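PDB 5H9D: farnesyl pyrophosphate synthetase, which probably works with a partner subunit to make heptaprenyl diphosphate, extending allylic diphosphates in a magnesium-dependent prenyltransferase reaction. Local coordinates for residues V129-G143 with R167-V179. Numbering follows the deposited sequence.
Sequences VHQLISESIVDVCRG and RKTALLIQISTEV
With CG1 of Ile175 turned away from its own carbonyl carbon (chi1 -71°) and the chain running on nearly straight to CD1, this side chain reaches helix 129-143 and lays its end against CB of Ser136. Its two branches divide the work: CG1 slides past Leu132, coming to 4.1 Å from Leu132 CD2, while CG2 of Ile175 meets Ile133 CG1. Ile133 then extends past it to Val179, the two side chains crossing at about a right angle with Ile133 CD1 3.9 Å from Val179 CG2. One turn further toward Arg167, Leu171 sets CD2 against Ser136 O and Asp139 CB, 3.9 Å from the latter.

The helices run antiparallel at 163°, their axes approaching to 8.4 Å, and come closest in backbone register at Val140 and Arg167, Val140 CA lying 4.6 Å from Arg167 CA. Here a wider pi-type turn spans 167-170, and the carbonyl oxygen of Arg167 rests against the methyls of Val140. The extended Arg167 side chain passes Gly143, CD lying 3.8 Å from Gly143 CA, and sets its guanidinium obliquely beside Asp139 CB and Arg142 CG; Asp139 OD1 stays 4.6 Å from Arg167 NH1, beyond a salt bridge.

The pair forms part of the antiparallel helical bundle of prenyl synthases. Helix 62-85 packs against both members, and the subunit 1 chain holds helix 129-143 through a salt bridge from its Arg15 to Glu135.

Ser136 OG bonds back to Leu132 O at 2.9 Å, reaching it from the opposite face to Ser136 N, so its hydroxyl is served within its own helix. Cohesion between the two helices therefore rests on interlocking aliphatic groups rather than on polar bonds; Arg167 lies near both Asp139 and Arg142, whose electrostatic effects probably offset each other in part.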
# COMPACT_ATOMS: atom_id res chain seq x y z
N VAL A 129 -2.64 5.86 16.73
CA VAL A 129 -2.71 6.28 15.34
C VAL A 129 -2.09 5.13 14.53
O VAL A 129 -2.68 4.66 13.55
CB VAL A 129 -1.89 7.59 15.09
CG1 VAL A 129 -1.35 7.63 13.67
CG2 VAL A 129 -2.75 8.80 15.34
N HIS A 130 -0.91 4.69 14.96
CA HIS A 130 -0.19 3.60 14.31
C HIS A 130 -1.04 2.34 14.21
O HIS A 130 -1.03 1.65 13.19
CB HIS A 130 1.11 3.30 15.07
CG HIS A 130 2.18 4.32 14.87
ND1 HIS A 130 2.78 4.54 13.65
CD2 HIS A 130 2.72 5.22 15.72
CE1 HIS A 130 3.64 5.53 13.75
NE2 HIS A 130 3.63 5.96 15.00
N GLN A 131 -1.78 2.04 15.28
CA GLN A 131 -2.65 0.86 15.28
C GLN A 131 -3.77 1.14 14.27
O GLN A 131 -4.19 0.24 13.55
CB GLN A 131 -3.23 0.60 16.68
CG GLN A 131 -4.65 1.13 16.91
CD GLN A 131 -5.70 0.01 17.08
OE1 GLN A 131 -6.87 0.18 16.73
NE2 GLN A 131 -5.27 -1.13 17.64
N LEU A 132 -4.22 2.39 14.22
CA LEU A 132 -5.28 2.81 13.31
C LEU A 132 -4.79 2.76 11.85
O LEU A 132 -5.42 2.12 11.01
CB LEU A 132 -5.78 4.21 13.67
CG LEU A 132 -6.91 4.83 12.84
CD1 LEU A 132 -7.59 5.99 13.59
CD2 LEU A 132 -6.34 5.34 11.51
N ILE A 133 -3.68 3.41 11.56
CA ILE A 133 -3.16 3.39 10.19
C ILE A 133 -2.80 1.99 9.69
O ILE A 133 -3.02 1.67 8.52
CB ILE A 133 -1.90 4.28 10.07
CG1 ILE A 133 -2.25 5.72 10.48
CG2 ILE A 133 -1.36 4.21 8.66
CD1 ILE A 133 -1.13 6.72 10.27
N SER A 134 -2.26 1.15 10.57
CA SER A 134 -1.84 -0.19 10.18
C SER A 134 -2.99 -1.15 9.87
O SER A 134 -2.94 -1.85 8.86
CB SER A 134 -0.92 -0.78 11.25
OG SER A 134 -1.65 -1.16 12.40
N GLU A 135 -4.01 -1.20 10.72
CA GLU A 135 -5.17 -2.08 10.48
C GLU A 135 -5.92 -1.63 9.21
O GLU A 135 -6.52 -2.44 8.49
CB GLU A 135 -6.12 -2.04 11.68
CG GLU A 135 -6.75 -3.40 12.01
CD GLU A 135 -5.76 -4.37 12.63
OE1 GLU A 135 -5.10 -4.01 13.64
OE2 GLU A 135 -5.63 -5.49 12.10
N SER A 136 -5.86 -0.33 8.94
CA SER A 136 -6.48 0.24 7.76
C SER A 136 -5.75 -0.20 6.50
O SER A 136 -6.38 -0.49 5.50
CB SER A 136 -6.47 1.77 7.84
OG SER A 136 -7.33 2.21 8.88
N ILE A 137 -4.42 -0.27 6.57
CA ILE A 137 -3.64 -0.68 5.41
C ILE A 137 -3.93 -2.13 5.14
O ILE A 137 -3.98 -2.55 3.98
CB ILE A 137 -2.12 -0.47 5.61
CG1 ILE A 137 -1.81 1.03 5.67
CG2 ILE A 137 -1.35 -1.12 4.47
CD1 ILE A 137 -0.37 1.40 5.32
N VAL A 138 -4.14 -2.90 6.21
CA VAL A 138 -4.46 -4.32 6.07
C VAL A 138 -5.80 -4.46 5.32
O VAL A 138 -5.94 -5.32 4.45
CB VAL A 138 -4.64 -5.03 7.43
CG1 VAL A 138 -4.67 -6.54 7.22
CG2 VAL A 138 -3.56 -4.65 8.39
N ASP A 139 -6.78 -3.62 5.68
CA ASP A 139 -8.09 -3.67 5.05
C ASP A 139 -7.98 -3.25 3.62
O ASP A 139 -8.69 -3.78 2.74
CB ASP A 139 -9.11 -2.78 5.77
CG ASP A 139 -9.23 -3.11 7.26
OD1 ASP A 139 -9.32 -4.31 7.63
OD2 ASP A 139 -9.26 -2.17 8.06
N VAL A 140 -7.09 -2.30 3.36
CA VAL A 140 -6.92 -1.86 2.00
C VAL A 140 -6.49 -3.06 1.21
O VAL A 140 -7.12 -3.40 0.23
CB VAL A 140 -5.86 -0.77 1.85
CG1 VAL A 140 -5.65 -0.49 0.38
CG2 VAL A 140 -6.30 0.50 2.55
N CYS A 141 -5.43 -3.72 1.66
CA CYS A 141 -4.90 -4.87 0.95
C CYS A 141 -5.89 -6.00 0.78
O CYS A 141 -6.03 -6.53 -0.32
CB CYS A 141 -3.64 -5.40 1.64
SG CYS A 141 -2.31 -4.16 1.89
N ARG A 142 -6.59 -6.38 1.85
CA ARG A 142 -7.53 -7.47 1.68
C ARG A 142 -8.59 -6.99 0.71
O ARG A 142 -9.18 -7.78 -0.03
CB ARG A 142 -8.11 -7.98 3.02
CG ARG A 142 -8.99 -7.02 3.85
CD ARG A 142 -9.00 -7.50 5.30
NE ARG A 142 -8.77 -8.95 5.35
CZ ARG A 142 -9.74 -9.86 5.34
NH1 ARG A 142 -11.01 -9.48 5.31
NH2 ARG A 142 -9.45 -11.16 5.32
N GLY A 143 -8.81 -5.68 0.69
CA GLY A 143 -9.76 -5.14 -0.26
C GLY A 143 -9.26 -5.46 -1.66
O GLY A 143 -9.90 -6.19 -2.42
N ARG A 167 -12.53 0.36 1.12
CA ARG A 167 -11.21 -0.15 1.47
C ARG A 167 -10.18 0.32 0.44
O ARG A 167 -9.10 0.84 0.78
CB ARG A 167 -11.20 -1.68 1.50
CG ARG A 167 -12.16 -2.33 2.46
CD ARG A 167 -12.39 -3.79 2.05
NE ARG A 167 -13.63 -4.31 2.59
CZ ARG A 167 -13.77 -4.80 3.82
NH1 ARG A 167 -12.73 -4.86 4.66
NH2 ARG A 167 -14.98 -5.19 4.23
N LYS A 168 -10.51 0.12 -0.83
CA LYS A 168 -9.65 0.49 -1.94
C LYS A 168 -9.23 1.97 -2.04
O LYS A 168 -8.08 2.24 -2.37
CB LYS A 168 -10.34 0.04 -3.24
CG LYS A 168 -9.84 0.64 -4.57
CD LYS A 168 -10.75 0.13 -5.72
CE LYS A 168 -10.74 1.01 -6.98
NZ LYS A 168 -9.51 0.92 -7.84
N THR A 169 -10.12 2.92 -1.74
CA THR A 169 -9.78 4.33 -1.90
C THR A 169 -10.15 5.30 -0.80
O THR A 169 -9.34 6.15 -0.41
CB THR A 169 -10.42 4.87 -3.20
OG1 THR A 169 -10.02 4.04 -4.29
CG2 THR A 169 -9.98 6.27 -3.48
N ALA A 170 -11.38 5.22 -0.32
CA ALA A 170 -11.87 6.11 0.73
C ALA A 170 -11.07 6.05 2.04
O ALA A 170 -10.78 7.09 2.66
CB ALA A 170 -13.34 5.79 1.00
N LEU A 171 -10.69 4.84 2.42
CA LEU A 171 -9.95 4.57 3.65
C LEU A 171 -8.67 5.35 3.86
O LEU A 171 -8.35 5.69 4.98
CB LEU A 171 -9.66 3.08 3.71
CG LEU A 171 -9.72 2.43 5.07
CD1 LEU A 171 -10.85 3.04 5.85
CD2 LEU A 171 -9.89 0.91 4.88
N LEU A 172 -7.94 5.63 2.80
CA LEU A 172 -6.70 6.38 2.95
C LEU A 172 -6.94 7.89 2.90
O LEU A 172 -6.06 8.68 3.24
CB LEU A 172 -5.68 5.96 1.87
CG LEU A 172 -4.19 6.05 2.26
CD1 LEU A 172 -3.88 5.07 3.40
CD2 LEU A 172 -3.34 5.71 1.05
N ILE A 173 -8.12 8.30 2.45
CA ILE A 173 -8.45 9.72 2.40
C ILE A 173 -8.96 10.03 3.81
O ILE A 173 -8.74 11.09 4.38
CB ILE A 173 -9.53 9.99 1.38
CG1 ILE A 173 -9.12 9.43 0.01
CG2 ILE A 173 -9.75 11.46 1.26
CD1 ILE A 173 -7.98 10.19 -0.66
N GLN A 174 -9.64 9.03 4.37
CA GLN A 174 -10.17 9.09 5.72
C GLN A 174 -9.02 9.22 6.72
O GLN A 174 -9.09 10.02 7.65
CB GLN A 174 -10.92 7.82 5.97
CG GLN A 174 -11.79 7.81 7.17
CD GLN A 174 -12.44 6.48 7.29
OE1 GLN A 174 -12.95 5.95 6.31
NE2 GLN A 174 -12.42 5.93 8.48
N ILE A 175 -7.98 8.41 6.52
CA ILE A 175 -6.77 8.47 7.38
C ILE A 175 -6.05 9.82 7.22
O ILE A 175 -5.51 10.36 8.18
CB ILE A 175 -5.81 7.35 7.02
CG1 ILE A 175 -6.41 6.03 7.47
CG2 ILE A 175 -4.43 7.59 7.60
CD1 ILE A 175 -5.74 4.86 6.82
N SER A 176 -6.05 10.36 6.00
CA SER A 176 -5.39 11.63 5.75
C SER A 176 -6.08 12.76 6.50
O SER A 176 -5.42 13.69 6.98
CB SER A 176 -5.39 11.97 4.26
OG SER A 176 -4.90 10.89 3.51
N THR A 177 -7.40 12.72 6.59
CA THR A 177 -8.08 13.79 7.29
C THR A 177 -8.10 13.58 8.80
O THR A 177 -8.00 14.56 9.55
CB THR A 177 -9.51 13.96 6.79
OG1 THR A 177 -10.12 12.66 6.69
CG2 THR A 177 -9.53 14.66 5.45
N GLU A 178 -8.19 12.33 9.24
CA GLU A 178 -8.24 11.98 10.68
C GLU A 178 -6.93 12.26 11.40
O GLU A 178 -6.90 13.01 12.40
CB GLU A 178 -8.58 10.51 10.86
CG GLU A 178 -9.21 10.18 12.19
CD GLU A 178 -9.51 8.69 12.35
OE1 GLU A 178 -9.93 8.04 11.35
OE2 GLU A 178 -9.33 8.18 13.48
N VAL A 179 -5.87 11.64 10.90
CA VAL A 179 -4.52 11.78 11.42
C VAL A 179 -4.06 13.24 11.33
O VAL A 179 -3.45 13.79 12.25
CB VAL A 179 -3.56 10.90 10.58
CG1 VAL A 179 -2.13 11.10 11.05
CG2 VAL A 179 -3.97 9.43 10.67